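Rhamnonate dehydratase (PDB 3FXG) probably catalyses the magnesium-dependent dehydration of a sugar acid, rhamnonate, as a lyase of the enolase superfamily. Local coordinates at residues K6-I11 with G145-E150; R154-A159 with Q335-N340; L363-P368 with T388-A393. All coordinates share one frame; numbering follows the deposited sequence.

Overall arrangement
Interactions 1 and 2 touch: Leu155 of 154-159 packs on Gly145, Arg148 and Glu150 of 145-150. Both contacts also touch the second subunit. Interaction 1 is a surface contact, apolar in the middle with charged groups round it. It sets the N-terminal stretch against the end of helix 128-148. Interaction 2 is buried. Two loops that lead into neighbouring barrel strands meet there, with no clear hydrogen bond between them. Interaction 3 is partly buried and touches no other chain of the assembly. It alone is built on hydrogen bonds, and it lies beside strand 78-84. Its centre is about 22 Å from that of interaction 1.

Interaction 1: residues K6-I11 with G145-E150; sequences KDFPKI and GKVRNE
Val147 meets Phe8 in the tight part of this contact. Its CG1 methyl sits over one face of the Phe8 ring, 3.9 Å from the centroid and 29° off the ring normal, a CH-pi contact. The closest pair is Phe8 CZ and Val147 CG1 at 3.4 Å. CG1 lies anti to the backbone N (chi1 174°), and this brings the methyl over the ring. Pro9 borders the same methyl, with Pro9 CD 4.0 Å from Val147 CG1.

Val147 stands on the last turn of helix 128-148, which ends in a Schellman motif. Asn149, with positive phi, is the C-prime residue. Glu150 N bonds to Gly145 O at 2.8 Å, and the bond from Asn149 N to Lys146 O is weak. The contact thus sets the N-terminal stretch ahead of strand 11-19 against a helix end.

Arg148 faces the second subunit, where its NE pairs with the carboxylate of Glu150 of that other chain. The side chains of Arg148 and Phe8 run at about a right angle. Phe8 CZ lies over one face of the guanidinium, whose plane is 62° from the ring's, and Arg148 NE comes within 3.8 Å of Phe8 CE1.

The looser side belongs to Lys6, which is partly exposed. Its last torsion bends the chain and brings Lys6 NZ to 3.6 Å from Val147 CG1.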
ATOM      1  N   LYS A   6       0.180 -16.999  51.132  1.00 18.64           N
ATOM      2  CA  LYS A   6      -0.397 -18.331  51.028  1.00 21.20           C
ATOM      3  C   LYS A   6       0.584 -19.370  50.496  1.00 22.68           C
ATOM      4  O   LYS A   6       1.322 -19.118  49.540  1.00 22.06           O
ATOM      5  CB  LYS A   6      -1.638 -18.272  50.132  1.00 22.00           C
ATOM      6  CG  LYS A   6      -2.470 -19.542  50.086  1.00 25.90           C
ATOM      7  CD  LYS A   6      -3.679 -19.355  49.171  1.00 26.64           C
ATOM      8  CE  LYS A   6      -4.603 -20.569  49.199  1.00 30.25           C
ATOM      9  NZ  LYS A   6      -3.895 -21.826  48.811  1.00 31.81           N
ATOM     10  N   ASP A   7       0.601 -20.535  51.137  1.00 24.39           N
ATOM     11  CA  ASP A   7       1.459 -21.635  50.706  1.00 26.60           C
ATOM     12  C   ASP A   7       0.577 -22.435  49.754  1.00 25.47           C
ATOM     13  O   ASP A   7      -0.233 -23.253  50.190  1.00 26.91           O
ATOM     14  CB  ASP A   7       1.859 -22.506  51.898  1.00 31.55           C
ATOM     15  CG  ASP A   7       2.851 -23.589  51.519  1.00 35.82           C
ATOM     16  OD1 ASP A   7       3.071 -24.506  52.339  1.00 39.69           O
ATOM     17  OD2 ASP A   7       3.418 -23.519  50.406  1.00 38.07           O
ATOM     18  N   PHE A   8       0.724 -22.179  48.457  1.00 23.31           N
ATOM     19  CA  PHE A   8      -0.088 -22.839  47.439  1.00 20.78           C
ATOM     20  C   PHE A   8       0.412 -24.239  47.102  1.00 18.90           C
ATOM     21  O   PHE A   8       1.606 -24.449  46.909  1.00 17.37           O
ATOM     22  CB  PHE A   8      -0.107 -21.992  46.163  1.00 19.38           C
ATOM     23  CG  PHE A   8      -1.453 -21.924  45.495  1.00 19.19           C
ATOM     24  CD1 PHE A   8      -2.405 -21.004  45.916  1.00 17.83           C
ATOM     25  CD2 PHE A   8      -1.769 -22.786  44.452  1.00 18.43           C
ATOM     26  CE1 PHE A   8      -3.657 -20.939  45.304  1.00 18.40           C
ATOM     27  CE2 PHE A   8      -3.020 -22.730  43.835  1.00 18.73           C
ATOM     28  CZ  PHE A   8      -3.963 -21.804  44.263  1.00 17.31           C
ATOM     29  N   PRO A   9      -0.502 -25.218  47.025  1.00 18.08           N
ATOM     30  CA  PRO A   9      -0.091 -26.588  46.702  1.00 18.67           C
ATOM     31  C   PRO A   9       0.459 -26.710  45.280  1.00 18.76           C
ATOM     32  O   PRO A   9      -0.030 -26.056  44.359  1.00 19.26           O
ATOM     33  CB  PRO A   9      -1.376 -27.391  46.906  1.00 19.44           C
ATOM     34  CG  PRO A   9      -2.454 -26.399  46.591  1.00 20.29           C
ATOM     35  CD  PRO A   9      -1.952 -25.143  47.269  1.00 19.26           C
ATOM     36  N   LYS A  10       1.486 -27.537  45.114  1.00 18.85           N
ATOM     37  CA  LYS A  10       2.103 -27.763  43.809  1.00 18.10           C
ATOM     38  C   LYS A  10       1.390 -28.917  43.105  1.00 17.11           C
ATOM     39  O   LYS A  10       0.597 -29.628  43.719  1.00 16.80           O
ATOM     40  CB  LYS A  10       3.580 -28.129  43.976  1.00 19.68           C
ATOM     41  CG  LYS A  10       4.452 -27.063  44.627  1.00 22.73           C
ATOM     42  CD  LYS A  10       4.583 -25.828  43.752  1.00 24.84           C
ATOM     43  CE  LYS A  10       5.865 -25.060  44.074  1.00 25.83           C
ATOM     44  NZ  LYS A  10       5.943 -24.648  45.502  1.00 26.55           N
ATOM     45  N   ILE A  11       1.673 -29.101  41.818  1.00 15.91           N
ATOM     46  CA  ILE A  11       1.068 -30.193  41.061  1.00 14.81           C
ATOM     47  C   ILE A  11       1.754 -31.490  41.471  1.00 16.09           C
ATOM     48  O   ILE A  11       2.982 -31.597  41.429  1.00 17.21           O
ATOM     49  CB  ILE A  11       1.244 -30.006  39.544  1.00 13.60           C
ATOM     50  CG1 ILE A  11       0.459 -28.777  39.078  1.00 12.49           C
ATOM     51  CG2 ILE A  11       0.784 -31.262  38.810  1.00 13.81           C
ATOM     52  CD1 ILE A  11       0.731 -28.397  37.631  1.00 12.93           C
ATOM     53  N   GLY A 145      -9.364 -22.627  40.732  1.00 12.30           N
ATOM     54  CA  GLY A 145     -10.627 -22.192  41.295  1.00 12.62           C
ATOM     55  C   GLY A 145     -11.001 -23.018  42.514  1.00 13.31           C
ATOM     56  O   GLY A 145     -11.521 -22.490  43.497  1.00 14.42           O
ATOM     57  N   LYS A 146     -10.727 -24.318  42.457  1.00 12.68           N
ATOM     58  CA  LYS A 146     -11.052 -25.204  43.568  1.00 13.13           C
ATOM     59  C   LYS A 146     -10.183 -24.945  44.791  1.00 14.81           C
ATOM     60  O   LYS A 146     -10.677 -24.956  45.919  1.00 15.08           O
ATOM     61  CB  LYS A 146     -10.948 -26.666  43.119  1.00 12.45           C
ATOM     62  CG  LYS A 146     -12.132 -27.068  42.259  1.00 14.52           C
ATOM     63  CD  LYS A 146     -11.969 -28.418  41.597  1.00 14.28           C
ATOM     64  CE  LYS A 146     -13.225 -28.752  40.804  1.00 16.52           C
ATOM     65  NZ  LYS A 146     -13.099 -30.008  40.016  1.00 15.91           N
ATOM     66  N   VAL A 147      -8.896 -24.690  44.578  1.00 14.06           N
ATOM     67  CA  VAL A 147      -8.008 -24.413  45.698  1.00 15.25           C
ATOM     68  C   VAL A 147      -8.418 -23.124  46.412  1.00 15.27           C
ATOM     69  O   VAL A 147      -8.417 -23.063  47.641  1.00 14.90           O
ATOM     70  CB  VAL A 147      -6.537 -24.296  45.240  1.00 14.98           C
ATOM     71  CG1 VAL A 147      -5.658 -23.850  46.409  1.00 16.44           C
ATOM     72  CG2 VAL A 147      -6.054 -25.646  44.713  1.00 15.55           C
ATOM     73  N   ARG A 148      -8.783 -22.102  45.640  1.00 14.00           N
ATOM     74  CA  ARG A 148      -9.194 -20.821  46.212  1.00 15.16           C
ATOM     75  C   ARG A 148     -10.676 -20.773  46.558  1.00 14.49           C
ATOM     76  O   ARG A 148     -11.148 -19.804  47.147  1.00 15.28           O
ATOM     77  CB  ARG A 148      -8.878 -19.683  45.240  1.00 16.77           C
ATOM     78  CG  ARG A 148      -7.395 -19.454  45.037  1.00 18.79           C
ATOM     79  CD  ARG A 148      -7.146 -18.411  43.980  1.00 20.79           C
ATOM     80  NE  ARG A 148      -5.724 -18.120  43.849  1.00 20.88           N
ATOM     81  CZ  ARG A 148      -5.135 -17.823  42.698  1.00 21.54           C
ATOM     82  NH1 ARG A 148      -5.851 -17.783  41.580  1.00 25.52           N
ATOM     83  NH2 ARG A 148      -3.837 -17.564  42.665  1.00 19.31           N
ATOM     84  N   ASN A 149     -11.406 -21.816  46.183  1.00 14.65           N
ATOM     85  CA  ASN A 149     -12.843 -21.880  46.436  1.00 15.30           C
ATOM     86  C   ASN A 149     -13.564 -20.725  45.732  1.00 15.84           C
ATOM     87  O   ASN A 149     -14.448 -20.086  46.308  1.00 14.69           O
ATOM     88  CB  ASN A 149     -13.135 -21.825  47.939  1.00 16.20           C
ATOM     89  CG  ASN A 149     -14.575 -22.166  48.261  1.00 19.22           C
ATOM     90  OD1 ASN A 149     -15.142 -21.673  49.239  1.00 24.35           O
ATOM     91  ND2 ASN A 149     -15.175 -23.024  47.444  1.00 18.53           N
ATOM     92  N   GLU A 150     -13.179 -20.462  44.486  1.00 15.82           N
ATOM     93  CA  GLU A 150     -13.788 -19.394  43.696  1.00 14.96           C
ATOM     94  C   GLU A 150     -14.092 -19.870  42.277  1.00 14.17           C
ATOM     95  O   GLU A 150     -13.430 -20.771  41.762  1.00 12.90           O
ATOM     96  CB  GLU A 150     -12.852 -18.177  43.618  1.00 16.07           C
ATOM     97  CG  GLU A 150     -12.641 -17.434  44.933  1.00 16.57           C
ATOM     98  CD  GLU A 150     -11.824 -16.151  44.767  1.00 21.54           C
ATOM     99  OE1 GLU A 150     -12.272 -15.244  44.028  1.00 18.16           O
ATOM    100  OE2 GLU A 150     -10.733 -16.046  45.377  1.00 19.41           O
TER

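Interaction 2: residues R154-A159 with Q335-N340; sequences RLIGGA and QISQPN
Ile156 and Ala159 pack against Ser337 and Ile336 at the N-terminal end of the enolase-type barrel, where the chain enters its strands. Segment 154-159 leads into strand 163-169. Segment 335-340 follows helix 329-335 and leads into strand 344-347. These two strands pair in parallel, so the contact joins the entrances to two neighbouring barrel strands.

The side-chain packing is carried by Ile156 and Ser337. CG1 of Ile156 stands between the backbone N and the carbonyl carbon (chi1 59°), a crowded position, and the chain then extends to CD1. This branch lies along the serine hydroxyl. Ile156 CD1 is 3.4 Å from Ser337 OG, and Ile156 CG1 is 3.6 Å from the same oxygen. The hydroxyl is hydrogen-bonded to Phe334 O and His333 O of the preceding helix; the isoleucine branch makes only van der Waals contact with it. Ile156 also touches Leu309 of helix 305-316 and Trp141 of helix 128-148.

The backbone makes the other close approaches. Gly157 and Gly158 both have positive phi. They turn the chain close past Ser337, and the Ala159 and Ser337 CA atoms are only 4.6 Å apart. Gly158 O and Ile336 O lie 3.7 Å from each other. The two carbonyls point in roughly opposed directions, oxygen facing oxygen.

The polar bonds of these loops go to other residues. Thr160 OG1 is hydrogen-bonded to Ile336 O. Asn108 and Asn110 of the second subunit bond to Ala159 N and Ser337 O, so that subunit helps to hold both loops.

A weak CA-H...O contact also crosses the interface: Ala159 CA lies 3.4 Å from Ile336 O, with 143° at the hydrogen.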
ATOM      1  N   ARG A 154     -14.312 -15.383  38.420  1.00 12.33           N
ATOM      2  CA  ARG A 154     -13.914 -14.421  39.450  1.00 12.09           C
ATOM      3  C   ARG A 154     -12.394 -14.283  39.539  1.00 12.38           C
ATOM      4  O   ARG A 154     -11.884 -13.417  40.255  1.00 12.51           O
ATOM      5  CB  ARG A 154     -14.454 -14.846  40.820  1.00 12.15           C
ATOM      6  CG  ARG A 154     -15.960 -14.759  40.959  1.00 13.58           C
ATOM      7  CD  ARG A 154     -16.450 -13.323  40.853  1.00 14.96           C
ATOM      8  NE  ARG A 154     -17.871 -13.223  41.172  1.00 12.95           N
ATOM      9  CZ  ARG A 154     -18.618 -12.146  40.948  1.00 16.14           C
ATOM     10  NH1 ARG A 154     -18.083 -11.061  40.402  1.00 14.35           N
ATOM     11  NH2 ARG A 154     -19.907 -12.162  41.257  1.00 16.43           N
ATOM     12  N   LEU A 155     -11.680 -15.140  38.815  1.00 11.50           N
ATOM     13  CA  LEU A 155     -10.218 -15.125  38.811  1.00 11.99           C
ATOM     14  C   LEU A 155      -9.635 -14.488  37.549  1.00 11.98           C
ATOM     15  O   LEU A 155      -8.436 -14.224  37.484  1.00 11.96           O
ATOM     16  CB  LEU A 155      -9.675 -16.554  38.922  1.00 13.45           C
ATOM     17  CG  LEU A 155     -10.061 -17.380  40.152  1.00 13.25           C
ATOM     18  CD1 LEU A 155      -9.387 -18.751  40.079  1.00 15.42           C
ATOM     19  CD2 LEU A 155      -9.633 -16.641  41.408  1.00 13.39           C
ATOM     20  N   ILE A 156     -10.474 -14.237  36.551  1.00 11.87           N
ATOM     21  CA  ILE A 156      -9.975 -13.674  35.299  1.00 12.09           C
ATOM     22  C   ILE A 156     -10.584 -12.340  34.878  1.00 12.74           C
ATOM     23  O   ILE A 156     -10.680 -12.047  33.686  1.00 12.52           O
ATOM     24  CB  ILE A 156     -10.153 -14.680  34.144  1.00 11.68           C
ATOM     25  CG1 ILE A 156     -11.631 -15.046  33.991  1.00  9.64           C
ATOM     26  CG2 ILE A 156      -9.331 -15.935  34.416  1.00 10.51           C
ATOM     27  CD1 ILE A 156     -11.920 -15.962  32.813  1.00 10.98           C
ATOM     28  N   GLY A 157     -10.988 -11.528  35.849  1.00 12.57           N
ATOM     29  CA  GLY A 157     -11.546 -10.233  35.508  1.00 12.66           C
ATOM     30  C   GLY A 157     -12.892  -9.942  36.124  1.00 11.84           C
ATOM     31  O   GLY A 157     -13.363  -8.804  36.067  1.00 13.05           O
ATOM     32  N   GLY A 158     -13.512 -10.964  36.709  1.00 12.96           N
ATOM     33  CA  GLY A 158     -14.808 -10.780  37.334  1.00 12.76           C
ATOM     34  C   GLY A 158     -15.956 -10.827  36.343  1.00 16.14           C
ATOM     35  O   GLY A 158     -15.839 -11.394  35.259  1.00 17.22           O
ATOM     36  N   ALA A 159     -17.077 -10.223  36.714  1.00 16.61           N
ATOM     37  CA  ALA A 159     -18.241 -10.213  35.844  1.00 16.24           C
ATOM     38  C   ALA A 159     -18.431  -8.853  35.192  1.00 15.19           C
ATOM     39  O   ALA A 159     -18.603  -7.846  35.880  1.00 15.03           O
ATOM     40  CB  ALA A 159     -19.493 -10.593  36.643  1.00 14.81           C
ATOM     41  N   GLN A 335     -16.772 -15.640  28.634  1.00 13.78           N
ATOM     42  CA  GLN A 335     -17.695 -14.643  28.095  1.00 13.60           C
ATOM     43  C   GLN A 335     -18.255 -13.662  29.111  1.00 13.23           C
ATOM     44  O   GLN A 335     -18.482 -12.495  28.801  1.00 13.97           O
ATOM     45  CB  GLN A 335     -18.878 -15.321  27.393  1.00 15.36           C
ATOM     46  CG  GLN A 335     -18.554 -15.945  26.051  1.00 20.44           C
ATOM     47  CD  GLN A 335     -17.701 -15.042  25.183  1.00 21.12           C
ATOM     48  OE1 GLN A 335     -16.503 -14.900  25.420  1.00 20.89           O
ATOM     49  NE2 GLN A 335     -18.313 -14.420  24.179  1.00 20.37           N
ATOM     50  N   ILE A 336     -18.486 -14.135  30.327  1.00 12.76           N
ATOM     51  CA  ILE A 336     -19.059 -13.289  31.365  1.00 13.81           C
ATOM     52  C   ILE A 336     -18.050 -12.311  31.971  1.00 13.21           C
ATOM     53  O   ILE A 336     -18.437 -11.368  32.658  1.00 13.91           O
ATOM     54  CB  ILE A 336     -19.641 -14.169  32.504  1.00 13.85           C
ATOM     55  CG1 ILE A 336     -20.703 -13.398  33.288  1.00 15.88           C
ATOM     56  CG2 ILE A 336     -18.526 -14.616  33.439  1.00 15.61           C
ATOM     57  CD1 ILE A 336     -21.975 -13.168  32.504  1.00 18.36           C
ATOM     58  N   SER A 337     -16.766 -12.508  31.681  1.00 11.99           N
ATOM     59  CA  SER A 337     -15.720 -11.686  32.285  1.00 12.58           C
ATOM     60  C   SER A 337     -14.948 -10.656  31.469  1.00 11.97           C
ATOM     61  O   SER A 337     -14.200  -9.862  32.046  1.00 13.00           O
ATOM     62  CB  SER A 337     -14.695 -12.610  32.938  1.00 15.27           C
ATOM     63  OG  SER A 337     -14.046 -13.391  31.950  1.00 18.38           O
ATOM     64  N   GLN A 338     -15.107 -10.648  30.152  1.00 11.71           N
ATOM     65  CA  GLN A 338     -14.351  -9.713  29.330  1.00 14.06           C
ATOM     66  C   GLN A 338     -15.149  -8.516  28.820  1.00 14.48           C
ATOM     67  O   GLN A 338     -16.382  -8.521  28.825  1.00 13.73           O
ATOM     68  CB  GLN A 338     -13.727 -10.464  28.148  1.00 14.77           C
ATOM     69  CG  GLN A 338     -12.916 -11.690  28.558  1.00 14.41           C
ATOM     70  CD  GLN A 338     -11.714 -11.343  29.422  1.00 17.33           C
ATOM     71  OE1 GLN A 338     -11.627 -11.751  30.581  1.00 19.90           O
ATOM     72  NE2 GLN A 338     -10.781 -10.590  28.859  1.00 16.63           N
ATOM     73  N   PRO A 339     -14.448  -7.460  28.383  1.00 14.10           N
ATOM     74  CA  PRO A 339     -15.143  -6.277  27.877  1.00 14.02           C
ATOM     75  C   PRO A 339     -15.692  -6.447  26.463  1.00 13.65           C
ATOM     76  O   PRO A 339     -16.641  -5.761  26.082  1.00 11.85           O
ATOM     77  CB  PRO A 339     -14.072  -5.191  27.955  1.00 16.19           C
ATOM     78  CG  PRO A 339     -12.807  -5.959  27.700  1.00 16.22           C
ATOM     79  CD  PRO A 339     -13.006  -7.190  28.551  1.00 15.05           C
ATOM     80  N   ASN A 340     -15.107  -7.364  25.697  1.00 13.30           N
ATOM     81  CA  ASN A 340     -15.521  -7.582  24.309  1.00 13.25           C
ATOM     82  C   ASN A 340     -16.052  -8.986  24.000  1.00 12.61           C
ATOM     83  O   ASN A 340     -15.734  -9.563  22.961  1.00 11.96           O
ATOM     84  CB  ASN A 340     -14.348  -7.264  23.376  1.00 12.40           C
ATOM     85  CG  ASN A 340     -13.152  -8.169  23.613  1.00 13.49           C
ATOM     86  OD1 ASN A 340     -12.854  -8.539  24.752  1.00 12.87           O
ATOM     87  ND2 ASN A 340     -12.444  -8.514  22.539  1.00 12.64           N
TER

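Interaction 3: residues L363-P368 with T388-A393; sequences LFIDEP and TINPAA
Phe364 and Ile389 form a single antiparallel bridge as a non-hydrogen-bonded pair, with their CA atoms 4.4 Å apart. The bonds flank them. Asn390 N gives a nearly straight bond of 2.8 Å to Leu363 O, and Ile365 N bonds to Thr388 O at 3.0 Å.

Asp366 grips Thr388 with its carboxylate. Thr388 N donates to the syn lone pair of Asp366 OD1 at 2.9 Å. The Thr388 hydroxyl donates to Asp366 OD2, though the place of OG1 is less sure. Asp366 CG stands between its backbone N and carbonyl carbon (chi1 50°), which turns the carboxylate back to Thr388.

In the enolase fold the chain here passes from the barrel back to the N-terminal domain. Phe364 and Ile389 both touch Phe80 of strand 78-84, in that domain. The Phe364 ring turns its edge to the Thr388-Ile389 peptide, and Phe364 CE1 meets Ile389 CG1 at 4.0 Å. Leu363 CG covers one ring face.

Asn390 is the N-cap of helix 391-394. Its OD1 accepts from Ala392 N at 3.1 Å, with the donor above the amide plane, while its ND2 bonds to Asp362 O. Ile365 CG2 packs on Asn390 CB at 3.4 Å.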
ATOM      1  N   LEU A 363     -21.452 -36.908  31.203  1.00 20.56           N
ATOM      2  CA  LEU A 363     -20.152 -36.933  31.867  1.00 19.88           C
ATOM      3  C   LEU A 363     -20.243 -36.199  33.204  1.00 19.54           C
ATOM      4  O   LEU A 363     -19.640 -36.613  34.193  1.00 20.78           O
ATOM      5  CB  LEU A 363     -19.086 -36.271  30.988  1.00 18.82           C
ATOM      6  CG  LEU A 363     -17.674 -36.171  31.580  1.00 18.85           C
ATOM      7  CD1 LEU A 363     -17.147 -37.554  31.913  1.00 17.42           C
ATOM      8  CD2 LEU A 363     -16.754 -35.479  30.587  1.00 19.83           C
ATOM      9  N   PHE A 364     -21.000 -35.107  33.223  1.00 18.44           N
ATOM     10  CA  PHE A 364     -21.180 -34.306  34.432  1.00 19.19           C
ATOM     11  C   PHE A 364     -22.641 -34.351  34.868  1.00 20.33           C
ATOM     12  O   PHE A 364     -23.523 -34.658  34.064  1.00 20.64           O
ATOM     13  CB  PHE A 364     -20.755 -32.860  34.163  1.00 17.25           C
ATOM     14  CG  PHE A 364     -19.354 -32.736  33.630  1.00 15.94           C
ATOM     15  CD1 PHE A 364     -18.265 -33.114  34.407  1.00 15.86           C
ATOM     16  CD2 PHE A 364     -19.126 -32.272  32.339  1.00 15.17           C
ATOM     17  CE1 PHE A 364     -16.966 -33.032  33.909  1.00 16.20           C
ATOM     18  CE2 PHE A 364     -17.829 -32.187  31.828  1.00 15.15           C
ATOM     19  CZ  PHE A 364     -16.750 -32.569  32.615  1.00 14.62           C
ATOM     20  N   ILE A 365     -22.898 -34.038  36.133  1.00 20.61           N
ATOM     21  CA  ILE A 365     -24.264 -34.070  36.648  1.00 23.05           C
ATOM     22  C   ILE A 365     -24.896 -32.695  36.855  1.00 23.53           C
ATOM     23  O   ILE A 365     -26.105 -32.594  37.070  1.00 24.76           O
ATOM     24  CB  ILE A 365     -24.332 -34.813  37.999  1.00 24.19           C
ATOM     25  CG1 ILE A 365     -23.525 -34.054  39.049  1.00 25.93           C
ATOM     26  CG2 ILE A 365     -23.791 -36.223  37.853  1.00 25.83           C
ATOM     27  CD1 ILE A 365     -23.478 -34.736  40.406  1.00 29.48           C
ATOM     28  N   ASP A 366     -24.088 -31.641  36.780  1.00 22.00           N
ATOM     29  CA  ASP A 366     -24.595 -30.294  37.021  1.00 21.35           C
ATOM     30  C   ASP A 366     -24.188 -29.218  36.014  1.00 21.54           C
ATOM     31  O   ASP A 366     -23.946 -28.070  36.394  1.00 19.68           O
ATOM     32  CB  ASP A 366     -24.166 -29.845  38.416  1.00 22.55           C
ATOM     33  CG  ASP A 366     -22.683 -30.046  38.658  1.00 24.34           C
ATOM     34  OD1 ASP A 366     -21.958 -30.370  37.689  1.00 22.64           O
ATOM     35  OD2 ASP A 366     -22.240 -29.877  39.814  1.00 25.33           O
ATOM     36  N   GLU A 367     -24.118 -29.572  34.738  1.00 19.66           N
ATOM     37  CA  GLU A 367     -23.746 -28.592  33.728  1.00 19.91           C
ATOM     38  C   GLU A 367     -24.862 -27.551  33.621  1.00 19.07           C
ATOM     39  O   GLU A 367     -26.028 -27.902  33.464  1.00 19.69           O
ATOM     40  CB  GLU A 367     -23.555 -29.280  32.373  1.00 21.28           C
ATOM     41  CG  GLU A 367     -22.959 -28.393  31.289  1.00 23.62           C
ATOM     42  CD  GLU A 367     -22.991 -29.048  29.915  1.00 22.62           C
ATOM     43  OE1 GLU A 367     -22.508 -30.194  29.780  1.00 23.63           O
ATOM     44  OE2 GLU A 367     -23.498 -28.411  28.969  1.00 22.98           O
ATOM     45  N   PRO A 368     -24.522 -26.255  33.738  1.00 17.85           N
ATOM     46  CA  PRO A 368     -25.553 -25.218  33.634  1.00 17.98           C
ATOM     47  C   PRO A 368     -25.981 -25.115  32.169  1.00 17.63           C
ATOM     48  O   PRO A 368     -25.140 -24.976  31.284  1.00 16.51           O
ATOM     49  CB  PRO A 368     -24.832 -23.967  34.128  1.00 17.54           C
ATOM     50  CG  PRO A 368     -23.418 -24.208  33.686  1.00 19.95           C
ATOM     51  CD  PRO A 368     -23.208 -25.666  34.045  1.00 17.97           C
ATOM     52  N   THR A 388     -19.217 -31.262  38.030  1.00 20.59           N
ATOM     53  CA  THR A 388     -18.991 -32.415  38.888  1.00 21.30           C
ATOM     54  C   THR A 388     -19.177 -33.697  38.089  1.00 20.14           C
ATOM     55  O   THR A 388     -20.232 -33.928  37.497  1.00 18.93           O
ATOM     56  CB  THR A 388     -19.964 -32.412  40.075  1.00 22.81           C
ATOM     57  OG1 THR A 388     -21.306 -32.494  39.587  1.00 28.85           O
ATOM     58  CG2 THR A 388     -19.821 -31.133  40.870  1.00 22.81           C
ATOM     59  N   ILE A 389     -18.142 -34.526  38.074  1.00 20.89           N
ATOM     60  CA  ILE A 389     -18.181 -35.776  37.335  1.00 20.66           C
ATOM     61  C   ILE A 389     -19.270 -36.721  37.830  1.00 22.11           C
ATOM     62  O   ILE A 389     -19.436 -36.936  39.033  1.00 21.84           O
ATOM     63  CB  ILE A 389     -16.810 -36.487  37.395  1.00 21.35           C
ATOM     64  CG1 ILE A 389     -15.757 -35.618  36.704  1.00 20.23           C
ATOM     65  CG2 ILE A 389     -16.895 -37.854  36.731  1.00 21.97           C
ATOM     66  CD1 ILE A 389     -14.356 -36.194  36.735  1.00 22.43           C
ATOM     67  N   ASN A 390     -20.019 -37.268  36.882  1.00 22.00           N
ATOM     68  CA  ASN A 390     -21.092 -38.208  37.175  1.00 22.84           C
ATOM     69  C   ASN A 390     -20.457 -39.543  37.573  1.00 23.66           C
ATOM     70  O   ASN A 390     -19.758 -40.163  36.776  1.00 22.15           O
ATOM     71  CB  ASN A 390     -21.964 -38.370  35.926  1.00 22.42           C
ATOM     72  CG  ASN A 390     -23.038 -39.423  36.089  1.00 23.24           C
ATOM     73  OD1 ASN A 390     -23.261 -39.940  37.181  1.00 23.54           O
ATOM     74  ND2 ASN A 390     -23.719 -39.742  34.995  1.00 23.77           N
ATOM     75  N   PRO A 391     -20.685 -39.993  38.820  1.00 24.47           N
ATOM     76  CA  PRO A 391     -20.124 -41.259  39.308  1.00 24.80           C
ATOM     77  C   PRO A 391     -20.330 -42.412  38.331  1.00 25.76           C
ATOM     78  O   PRO A 391     -19.447 -43.249  38.148  1.00 25.99           O
ATOM     79  CB  PRO A 391     -20.866 -41.477  40.624  1.00 25.09           C
ATOM     80  CG  PRO A 391     -21.068 -40.083  41.118  1.00 25.20           C
ATOM     81  CD  PRO A 391     -21.518 -39.361  39.859  1.00 24.61           C
ATOM     82  N   ALA A 392     -21.502 -42.446  37.706  1.00 26.65           N
ATOM     83  CA  ALA A 392     -21.828 -43.494  36.748  1.00 28.78           C
ATOM     84  C   ALA A 392     -20.964 -43.370  35.497  1.00 30.32           C
ATOM     85  O   ALA A 392     -20.809 -44.329  34.741  1.00 31.20           O
ATOM     86  CB  ALA A 392     -23.303 -43.414  36.372  1.00 29.25           C
ATOM     87  N   ALA A 393     -20.398 -42.187  35.284  1.00 30.87           N
ATOM     88  CA  ALA A 393     -19.555 -41.953  34.121  1.00 31.09           C
ATOM     89  C   ALA A 393     -18.121 -42.422  34.350  1.00 32.29           C
ATOM     90  O   ALA A 393     -17.419 -42.764  33.399  1.00 30.29           O
ATOM     91  CB  ALA A 393     -19.571 -40.472  33.756  1.00 31.95           C
TER